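Local coordinates for protein CEP104 (Gallus gallus, PDB 5JO8) that is a centriolar protein whose TOG domain, the part modelled here, probably binds tubulin and so microtubules, at residues E22-L26 and V46-K52; A94-I98 and G138-R142; P36-F41 and M83-F89. All coordinates share one frame; numbering follows the deposited sequence.

Interaction 1: residues E22-L26 and V46-K52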
loop_
_atom_site.group_PDB
_atom_site.type_symbol
_atom_site.label_atom_id
_atom_site.label_comp_id
_atom_site.label_asym_id
_atom_site.label_seq_id
_atom_site.Cartn_x
_atom_site.Cartn_y
_atom_site.Cartn_z
ATOM N N GLU A 22 25.577 -22.831 -5.497
ATOM C CA GLU A 22 25.504 -21.383 -5.635
ATOM C C GLU A 22 24.340 -20.945 -6.514
ATOM O O GLU A 22 23.971 -21.631 -7.460
ATOM C CB GLU A 22 26.798 -20.833 -6.250
ATOM C CG GLU A 22 28.002 -20.862 -5.344
ATOM C CD GLU A 22 29.173 -20.079 -5.917
ATOM O OE1 GLU A 22 28.941 -19.130 -6.704
ATOM O OE2 GLU A 22 30.325 -20.417 -5.581
ATOM N N PRO A 23 23.776 -19.763 -6.223
ATOM C CA PRO A 23 22.808 -19.159 -7.142
ATOM C C PRO A 23 23.506 -18.741 -8.429
ATOM O O PRO A 23 24.730 -18.591 -8.427
ATOM C CB PRO A 23 22.311 -17.932 -6.370
ATOM C CG PRO A 23 23.401 -17.610 -5.416
ATOM C CD PRO A 23 24.040 -18.919 -5.046
ATOM N N GLU A 24 22.752 -18.571 -9.509
ATOM C CA GLU A 24 23.347 -18.198 -10.787
ATOM C C GLU A 24 23.935 -16.790 -10.714
ATOM O O GLU A 24 23.521 -15.981 -9.878
ATOM C CB GLU A 24 22.325 -18.302 -11.919
ATOM C CG GLU A 24 21.158 -17.360 -11.787
ATOM C CD GLU A 24 19.993 -17.973 -11.036
ATOM O OE1 GLU A 24 18.839 -17.624 -11.367
ATOM O OE2 GLU A 24 20.220 -18.794 -10.123
ATOM N N PRO A 25 24.917 -16.493 -11.580
ATOM C CA PRO A 25 25.552 -15.176 -11.538
ATOM C C PRO A 25 24.570 -14.059 -11.871
ATOM O O PRO A 25 23.622 -14.269 -12.629
ATOM C CB PRO A 25 26.636 -15.277 -12.618
ATOM C CG PRO A 25 26.161 -16.347 -13.533
ATOM C CD PRO A 25 25.493 -17.345 -12.637
ATOM N N LEU A 26 24.797 -12.892 -11.277
ATOM C CA LEU A 26 24.005 -11.701 -11.555
ATOM C C LEU A 26 24.293 -11.185 -12.959
ATOM O O LEU A 26 25.451 -11.093 -13.367
ATOM C CB LEU A 26 24.323 -10.603 -10.534
ATOM C CG LEU A 26 23.817 -10.797 -9.102
ATOM C CD1 LEU A 26 24.361 -9.722 -8.181
ATOM C CD2 LEU A 26 22.294 -10.793 -9.074
ATOM N N VAL A 46 22.815 -11.249 -2.572
ATOM C CA VAL A 46 22.044 -10.573 -3.615
ATOM C C VAL A 46 21.787 -11.504 -4.796
ATOM O O VAL A 46 20.689 -11.523 -5.361
ATOM C CB VAL A 46 22.703 -9.240 -4.034
ATOM C CG1 VAL A 46 21.995 -8.634 -5.238
ATOM C CG2 VAL A 46 22.695 -8.265 -2.871
ATOM N N SER A 47 22.792 -12.299 -5.158
ATOM C CA SER A 47 22.602 -13.298 -6.202
ATOM C C SER A 47 21.469 -14.249 -5.836
ATOM O O SER A 47 20.685 -14.653 -6.703
ATOM C CB SER A 47 23.900 -14.078 -6.446
ATOM O OG SER A 47 24.910 -13.210 -6.941
ATOM N N GLY A 48 21.382 -14.613 -4.558
ATOM C CA GLY A 48 20.265 -15.418 -4.087
ATOM C C GLY A 48 18.929 -14.716 -4.288
ATOM O O GLY A 48 17.973 -15.309 -4.790
ATOM N N ALA A 49 18.859 -13.447 -3.905
ATOM C CA ALA A 49 17.629 -12.662 -4.069
ATOM C C ALA A 49 17.174 -12.555 -5.530
ATOM O O ALA A 49 15.977 -12.449 -5.813
ATOM C CB ALA A 49 17.798 -11.267 -3.461
ATOM N N TYR A 50 18.129 -12.576 -6.457
ATOM C CA TYR A 50 17.819 -12.457 -7.883
ATOM C C TYR A 50 17.676 -13.815 -8.563
ATOM O O TYR A 50 17.420 -13.877 -9.767
ATOM C CB TYR A 50 18.910 -11.660 -8.609
ATOM C CG TYR A 50 18.784 -10.150 -8.538
ATOM C CD1 TYR A 50 18.992 -9.469 -7.350
ATOM C CD2 TYR A 50 18.499 -9.404 -9.673
ATOM C CE1 TYR A 50 18.894 -8.093 -7.289
ATOM C CE2 TYR A 50 18.392 -8.030 -9.621
ATOM C CZ TYR A 50 18.590 -7.376 -8.426
ATOM O OH TYR A 50 18.493 -6.002 -8.355
ATOM N N SER A 51 17.836 -14.893 -7.803
ATOM C CA SER A 51 17.864 -16.241 -8.377
ATOM C C SER A 51 16.537 -16.649 -9.020
ATOM O O SER A 51 15.465 -16.233 -8.586
ATOM C CB SER A 51 18.252 -17.270 -7.313
ATOM O OG SER A 51 18.108 -18.598 -7.802
ATOM N N LYS A 52 16.622 -17.478 -10.052
ATOM C CA LYS A 52 15.423 -18.047 -10.658
ATOM C C LYS A 52 14.841 -19.140 -9.763
ATOM O O LYS A 52 13.703 -19.567 -9.947
ATOM C CB LYS A 52 15.720 -18.573 -12.065
ATOM C CG LYS A 52 15.999 -17.472 -13.085
ATOM C CD LYS A 52 14.818 -16.516 -13.204
ATOM C CE LYS A 52 15.157 -15.312 -14.072
ATOM N NZ LYS A 52 16.257 -14.494 -13.486
HETATM O O HOH W 1 21.120 -14.820 -9.252
HETATM O O HOH W 2 26.561 -13.105 -9.148
#

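Interaction 2: residues A94-I98 and G138-R142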
loop_
_atom_site.group_PDB
_atom_site.type_symbol
_atom_site.label_atom_id
_atom_site.label_comp_id
_atom_site.label_asym_id
_atom_site.label_seq_id
_atom_site.Cartn_x
_atom_site.Cartn_y
_atom_site.Cartn_z
ATOM N N ALA A 94 10.942 -8.042 -4.207
ATOM C CA ALA A 94 10.292 -9.286 -3.801
ATOM C C ALA A 94 8.779 -9.159 -3.597
ATOM O O ALA A 94 8.057 -10.163 -3.599
ATOM C CB ALA A 94 10.961 -9.847 -2.565
ATOM N N ILE A 95 8.305 -7.926 -3.445
ATOM C CA ILE A 95 6.871 -7.651 -3.365
ATOM C C ILE A 95 6.191 -8.056 -4.668
ATOM O O ILE A 95 5.003 -8.387 -4.668
ATOM C CB ILE A 95 6.609 -6.182 -2.946
ATOM C CG1 ILE A 95 6.741 -6.054 -1.433
ATOM C CG2 ILE A 95 5.221 -5.703 -3.371
ATOM C CD1 ILE A 95 6.842 -4.610 -0.945
ATOM N N LYS A 96 6.951 -8.064 -5.765
ATOM C CA LYS A 96 6.437 -8.528 -7.066
ATOM C C LYS A 96 6.468 -10.053 -7.252
ATOM O O LYS A 96 6.016 -10.550 -8.285
ATOM C CB LYS A 96 7.236 -7.915 -8.219
ATOM C CG LYS A 96 7.387 -6.403 -8.214
ATOM C CD LYS A 96 8.233 -5.976 -9.414
ATOM C CE LYS A 96 8.215 -4.472 -9.636
ATOM N NZ LYS A 96 8.774 -3.728 -8.476
ATOM N N ASP A 97 6.985 -10.804 -6.284
ATOM C CA ASP A 97 7.210 -12.226 -6.517
ATOM C C ASP A 97 5.938 -13.049 -6.661
ATOM O O ASP A 97 5.003 -12.916 -5.883
ATOM C CB ASP A 97 8.100 -12.832 -5.442
ATOM C CG ASP A 97 8.930 -13.974 -5.971
ATOM O OD1 ASP A 97 8.385 -15.089 -6.123
ATOM O OD2 ASP A 97 10.119 -13.747 -6.263
ATOM N N ILE A 98 5.953 -13.938 -7.646
ATOM C CA ILE A 98 4.815 -14.799 -7.936
ATOM C C ILE A 98 4.694 -15.910 -6.898
ATOM O O ILE A 98 3.612 -16.459 -6.698
ATOM C CB ILE A 98 4.920 -15.356 -9.371
ATOM C CG1 ILE A 98 3.572 -15.883 -9.860
ATOM C CG2 ILE A 98 5.987 -16.435 -9.453
ATOM C CD1 ILE A 98 3.539 -16.136 -11.357
ATOM N N GLY A 138 4.006 -1.044 -4.889
ATOM C CA GLY A 138 4.076 -2.441 -5.252
ATOM C C GLY A 138 3.038 -3.290 -4.542
ATOM O O GLY A 138 2.469 -4.222 -5.128
ATOM N N LEU A 139 2.792 -2.996 -3.268
ATOM C CA LEU A 139 1.792 -3.743 -2.505
ATOM C C LEU A 139 0.422 -3.511 -3.120
ATOM O O LEU A 139 -0.372 -4.450 -3.275
ATOM C CB LEU A 139 1.792 -3.311 -1.044
ATOM C CG LEU A 139 3.025 -3.745 -0.254
ATOM C CD1 LEU A 139 3.103 -2.960 1.031
ATOM C CD2 LEU A 139 2.959 -5.248 0.035
ATOM N N LEU A 140 0.164 -2.267 -3.492
ATOM C CA LEU A 140 -1.113 -1.943 -4.135
ATOM C C LEU A 140 -1.282 -2.680 -5.454
ATOM O O LEU A 140 -2.382 -3.128 -5.781
ATOM C CB LEU A 140 -1.286 -0.431 -4.306
ATOM C CG LEU A 140 -1.804 0.210 -3.022
ATOM C CD1 LEU A 140 -1.670 1.718 -3.083
ATOM C CD2 LEU A 140 -3.268 -0.177 -2.781
ATOM N N SER A 141 -0.206 -2.792 -6.223
ATOM C CA SER A 141 -0.253 -3.538 -7.478
ATOM C C SER A 141 -0.710 -4.976 -7.273
ATOM O O SER A 141 -1.469 -5.500 -8.078
ATOM C CB SER A 141 1.110 -3.520 -8.177
ATOM O OG SER A 141 1.356 -2.263 -8.774
ATOM N N ARG A 142 -0.259 -5.607 -6.194
ATOM C CA ARG A 142 -0.596 -7.005 -5.933
ATOM C C ARG A 142 -2.069 -7.162 -5.565
ATOM O O ARG A 142 -2.624 -8.239 -5.702
ATOM C CB ARG A 142 0.276 -7.613 -4.828
ATOM C CG ARG A 142 1.789 -7.514 -5.070
ATOM C CD ARG A 142 2.216 -7.966 -6.465
ATOM N NE ARG A 142 1.753 -9.313 -6.809
ATOM C CZ ARG A 142 2.349 -10.442 -6.441
ATOM N NH1 ARG A 142 3.445 -10.418 -5.694
ATOM N NH2 ARG A 142 1.840 -11.611 -6.815
#

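Interaction 3: residues P36-F41 and M83-F89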
loop_
_atom_site.group_PDB
_atom_site.type_symbol
_atom_site.label_atom_id
_atom_site.label_comp_id
_atom_site.label_asym_id
_atom_site.label_seq_id
_atom_site.Cartn_x
_atom_site.Cartn_y
_atom_site.Cartn_z
ATOM N N PRO A 36 24.375 -0.826 -4.248
ATOM C CA PRO A 36 24.308 -0.481 -2.823
ATOM C C PRO A 36 23.950 -1.679 -1.950
ATOM O O PRO A 36 24.503 -1.816 -0.862
ATOM C CB PRO A 36 23.190 0.567 -2.772
ATOM C CG PRO A 36 23.161 1.147 -4.135
ATOM C CD PRO A 36 23.453 0.006 -5.046
ATOM N N ALA A 37 23.043 -2.530 -2.432
ATOM C CA ALA A 37 22.674 -3.753 -1.732
ATOM C C ALA A 37 23.849 -4.728 -1.646
ATOM O O ALA A 37 24.040 -5.376 -0.627
ATOM C CB ALA A 37 21.480 -4.419 -2.401
ATOM N N ILE A 38 24.625 -4.825 -2.726
ATOM C CA ILE A 38 25.812 -5.682 -2.753
ATOM C C ILE A 38 26.842 -5.171 -1.751
ATOM O O ILE A 38 27.453 -5.954 -1.018
ATOM C CB ILE A 38 26.391 -5.785 -4.169
ATOM C CG1 ILE A 38 25.467 -6.615 -5.058
ATOM C CG2 ILE A 38 27.782 -6.406 -4.142
ATOM C CD1 ILE A 38 25.697 -6.397 -6.544
ATOM N N GLU A 39 26.988 -3.849 -1.693
ATOM C CA GLU A 39 27.907 -3.217 -0.752
ATOM C C GLU A 39 27.563 -3.547 0.694
ATOM O O GLU A 39 28.445 -3.660 1.543
ATOM C CB GLU A 39 27.899 -1.703 -0.944
ATOM C CG GLU A 39 29.240 -1.147 -1.362
ATOM C CD GLU A 39 29.172 0.305 -1.776
ATOM O OE1 GLU A 39 28.066 0.792 -2.085
ATOM O OE2 GLU A 39 30.233 0.962 -1.794
ATOM N N VAL A 40 26.274 -3.710 0.967
ATOM C CA VAL A 40 25.805 -3.949 2.322
ATOM C C VAL A 40 25.771 -5.435 2.660
ATOM O O VAL A 40 26.187 -5.842 3.748
ATOM C CB VAL A 40 24.406 -3.314 2.532
ATOM C CG1 VAL A 40 23.811 -3.731 3.867
ATOM C CG2 VAL A 40 24.491 -1.806 2.427
ATOM N N PHE A 41 25.256 -6.244 1.734
ATOM C CA PHE A 41 25.002 -7.653 2.031
ATOM C C PHE A 41 25.952 -8.656 1.387
ATOM O O PHE A 41 25.944 -9.831 1.745
ATOM C CB PHE A 41 23.575 -8.019 1.630
ATOM C CG PHE A 41 22.535 -7.250 2.368
ATOM C CD1 PHE A 41 22.428 -7.349 3.745
ATOM C CD2 PHE A 41 21.654 -6.429 1.685
ATOM C CE1 PHE A 41 21.458 -6.640 4.431
ATOM C CE2 PHE A 41 20.690 -5.717 2.368
ATOM C CZ PHE A 41 20.591 -5.817 3.734
ATOM N N MET A 83 21.996 -0.002 5.452
ATOM C CA MET A 83 21.480 -1.359 5.509
ATOM C C MET A 83 19.968 -1.382 5.323
ATOM O O MET A 83 19.448 -2.253 4.630
ATOM C CB MET A 83 21.859 -2.015 6.827
ATOM C CG MET A 83 21.540 -3.483 6.865
ATOM S SD MET A 83 22.227 -4.260 8.336
ATOM C CE MET A 83 23.963 -3.879 8.140
ATOM N N LEU A 84 19.271 -0.436 5.947
ATOM C CA LEU A 84 17.828 -0.324 5.767
ATOM C C LEU A 84 17.526 -0.066 4.304
ATOM O O LEU A 84 16.623 -0.682 3.736
ATOM C CB LEU A 84 17.244 0.803 6.624
ATOM C CG LEU A 84 15.742 1.084 6.446
ATOM C CD1 LEU A 84 15.157 1.632 7.723
ATOM C CD2 LEU A 84 15.437 2.035 5.282
ATOM N N ARG A 85 18.235 0.877 3.694
ATOM C CA ARG A 85 17.939 1.215 2.316
ATOM C C ARG A 85 18.185 0.024 1.393
ATOM O O ARG A 85 17.399 -0.238 0.482
ATOM C CB ARG A 85 18.755 2.432 1.876
ATOM C CG ARG A 85 18.554 3.654 2.762
ATOM C CD ARG A 85 17.167 4.248 2.604
ATOM N NE ARG A 85 16.985 5.495 3.357
ATOM C CZ ARG A 85 16.945 6.708 2.814
ATOM N NH1 ARG A 85 17.076 6.861 1.503
ATOM N NH2 ARG A 85 16.770 7.773 3.585
ATOM N N ALA A 86 19.247 -0.725 1.644
ATOM C CA ALA A 86 19.544 -1.893 0.832
ATOM C C ALA A 86 18.482 -2.982 1.030
ATOM O O ALA A 86 18.098 -3.670 0.080
ATOM C CB ALA A 86 20.935 -2.432 1.159
ATOM N N ALA A 87 18.025 -3.145 2.265
ATOM C CA ALA A 87 16.993 -4.141 2.554
ATOM C C ALA A 87 15.684 -3.782 1.852
ATOM O O ALA A 87 15.025 -4.654 1.294
ATOM C CB ALA A 87 16.778 -4.266 4.063
ATOM N N ILE A 88 15.331 -2.497 1.871
ATOM C CA ILE A 88 14.116 -2.017 1.217
ATOM C C ILE A 88 14.207 -2.197 -0.297
ATOM O O ILE A 88 13.217 -2.535 -0.947
ATOM C CB ILE A 88 13.755 -0.570 1.652
ATOM C CG1 ILE A 88 13.306 -0.528 3.121
ATOM C CG2 ILE A 88 12.714 0.065 0.735
ATOM C CD1 ILE A 88 11.991 -1.289 3.444
ATOM N N PHE A 89 15.389 -1.993 -0.864
ATOM C CA PHE A 89 15.622 -2.267 -2.277
ATOM C C PHE A 89 15.233 -3.717 -2.608
ATOM O O PHE A 89 14.535 -3.983 -3.599
ATOM C CB PHE A 89 17.103 -1.998 -2.639
ATOM C CG PHE A 89 17.463 -2.378 -4.051
ATOM C CD1 PHE A 89 17.907 -3.654 -4.354
ATOM C CD2 PHE A 89 17.343 -1.455 -5.083
ATOM C CE1 PHE A 89 18.213 -4.012 -5.658
ATOM C CE2 PHE A 89 17.664 -1.809 -6.393
ATOM C CZ PHE A 89 18.097 -3.095 -6.672
#

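Interaction 1: residues E22-L26 and V46-K52
Pro23 and Leu26 lie against the last turn of helix 43-49 in this all-helical TOG domain, where the N-terminal loop 22-26 runs past the helix end and the turn after it: Pro23 CA lies 5.5 Å from Gly48 CA and Leu26 CA 5.8 Å from Ser47 CA. The ring of Pro23 rests on Ser47 and the Gly48 amide, Pro23 CG lying 3.7 Å from Gly48 N. Leu26 spreads its two methyls along the helix end, with CG against Ser47 OG: CD1 reaches Val46 CG1, while CD2 comes obliquely to the Tyr50 ring and lies 3.5 Å from Tyr50 CB. Two waters bridge the backbones and Ser47, one donating to both Glu24 O and Ser47 O, the other accepting from Leu26 N and donating to Ser47 OG, which also bonds Glu43 O.

Between Pro23 and Leu26, Glu24 reaches the turn that leads to helix 54-69. The bend at chi2 (-91°) turns its carboxylate toward Ser51 and Lys52, and both oxygens are met on their syn sides by donors tilted out of the carboxylate plane. Ser51 OG, itself bonded to Ser53 N, donates to Glu24 OE2; the backbone takes the other oxygen, with Lys52 N 2.6 Å from Glu24 OE1 and an N-H...O angle of 158°.

Interaction 2: residues A94-I98 and G138-R142
Bends at chi2 (-49°) and chi3 (-54°) curl the Arg142 side chain so that its guanidinium meets the backbone carbonyls of Ile95 and Asp97, while on Ile95 the methyl CG2, anti to the backbone N, is set against Gly138. These contacts join the turn that ends helix 77-94 to the C-terminal part of helix 125-142, within an alpha-helical solenoid of the HEAT-repeat kind usual for TOG domains. The turn is a type I beta turn from Ala94 to Asp97, which begins at the last residue of helix 77-94.

A single nitrogen does the polar work. Arg142 NH1 donates to Ile95 O at 2.8 Å, with an N-H...O angle of 159° and the oxygen in the guanidinium plane, and also to Asp97 O at 3.0 Å, where the donor stands above the carbonyl plane. Lys96 O lies over one face of the group. The two bonds fix the rotation of the guanidinium against the turn and satisfy two of its carbonyl oxygens. Beyond these segments, Arg142 makes a cation-pi contact with Phe103 and a long, weak ion pair with Asp145. The Asp97 carboxylate turns elsewhere, to a salt bridge with Arg57 and a hydrogen bond from Val99 N, so Arg142 bonds the main-chain oxygen of Asp97, not its carboxylate.

The rest of the contact is apolar. Gly138 brings its bare backbone close to Ile95, whose CG2 is 3.5 Å from Gly138 C. Ile95 and Leu139 cross at about a right angle, and Leu139 also touches Leu107 of helix 100-121 and Ile158 and Met161 of helix 148-163. Where the two side chains meet, Ile95 CD1 lies 4.0 Å from Leu139 CG.

Interaction 3: residues P36-F41 and M83-F89
Ala86 of helix 77-94 meets helix 35-41 as a knob in a hole formed by Pro36, Ala37, Val40 and Phe41, a helix-on-helix packing within the all-alpha TOG domain. The short axes approach to 8.7 Å with a signed crossing angle of -120°. Small residues at the crossing permit this: the CA atoms of Ala37 and Ala86 are 4.5 Å apart, and Ala86 CB comes within 3.6 Å of Ala37 CA.

The tight part runs from Ala37 to Phe41, around the Ala86 knob. Val40, with CG1 anti to its backbone N (chi1 171°), sends that methyl to Met83, 3.7 Å from Met83 CA, and CG2 to the methyl of Ala86. The same CG1 sits over the centre of one face of the Phe41 ring. Phe41 itself crosses Met83 at about a right angle, with CE1 near Met83 CG, and turns its edge to the backbone between Ala86 and Ala87, Ala87 N lying near the ring plane. Val64 and Leu68 of helix 54-69 also pack on this ring, while Met83 extends on to Tyr117 of helix 100-121.

Toward the N-terminal end of helix 35-41 the packing is looser. Solvent-exposed Pro36 only skirts the contact, its carbonyl oxygen 4.1 Å from Ala86 CB, and Phe89 lends little more than one corner of its ring, Phe89 CD1 being 4.1 Å from Ala37 CB. Phe89 also touches Ala34 and Tyr50. No hydrogen bond joins the two segments, so the crossing relies on apolar surfaces, closest among the side chains where Phe41 CE2 lies 3.5 Å from Ala86 CB.

Overall arrangement
Interactions 1 and 3 sit together at the N-terminal end of the elongated helical array, their centres 15 Å apart, and their segments alternate along the chain. They touch directly: Tyr50 packs on Phe89, Val46 on Ala37 and Ile38, and Leu26 on Ile38, so the N-terminal loop and helices 35-41, 43-49 and 77-94 form one continuous packing unit. Interaction 2 opens after both have closed and lies nearer the chain's centre, 19 Å from each by centres and without touching either. Helix 77-94 carries one side of interaction 3 and leads into the turn of interaction 2, linking the end of the solenoid to helix 125-142.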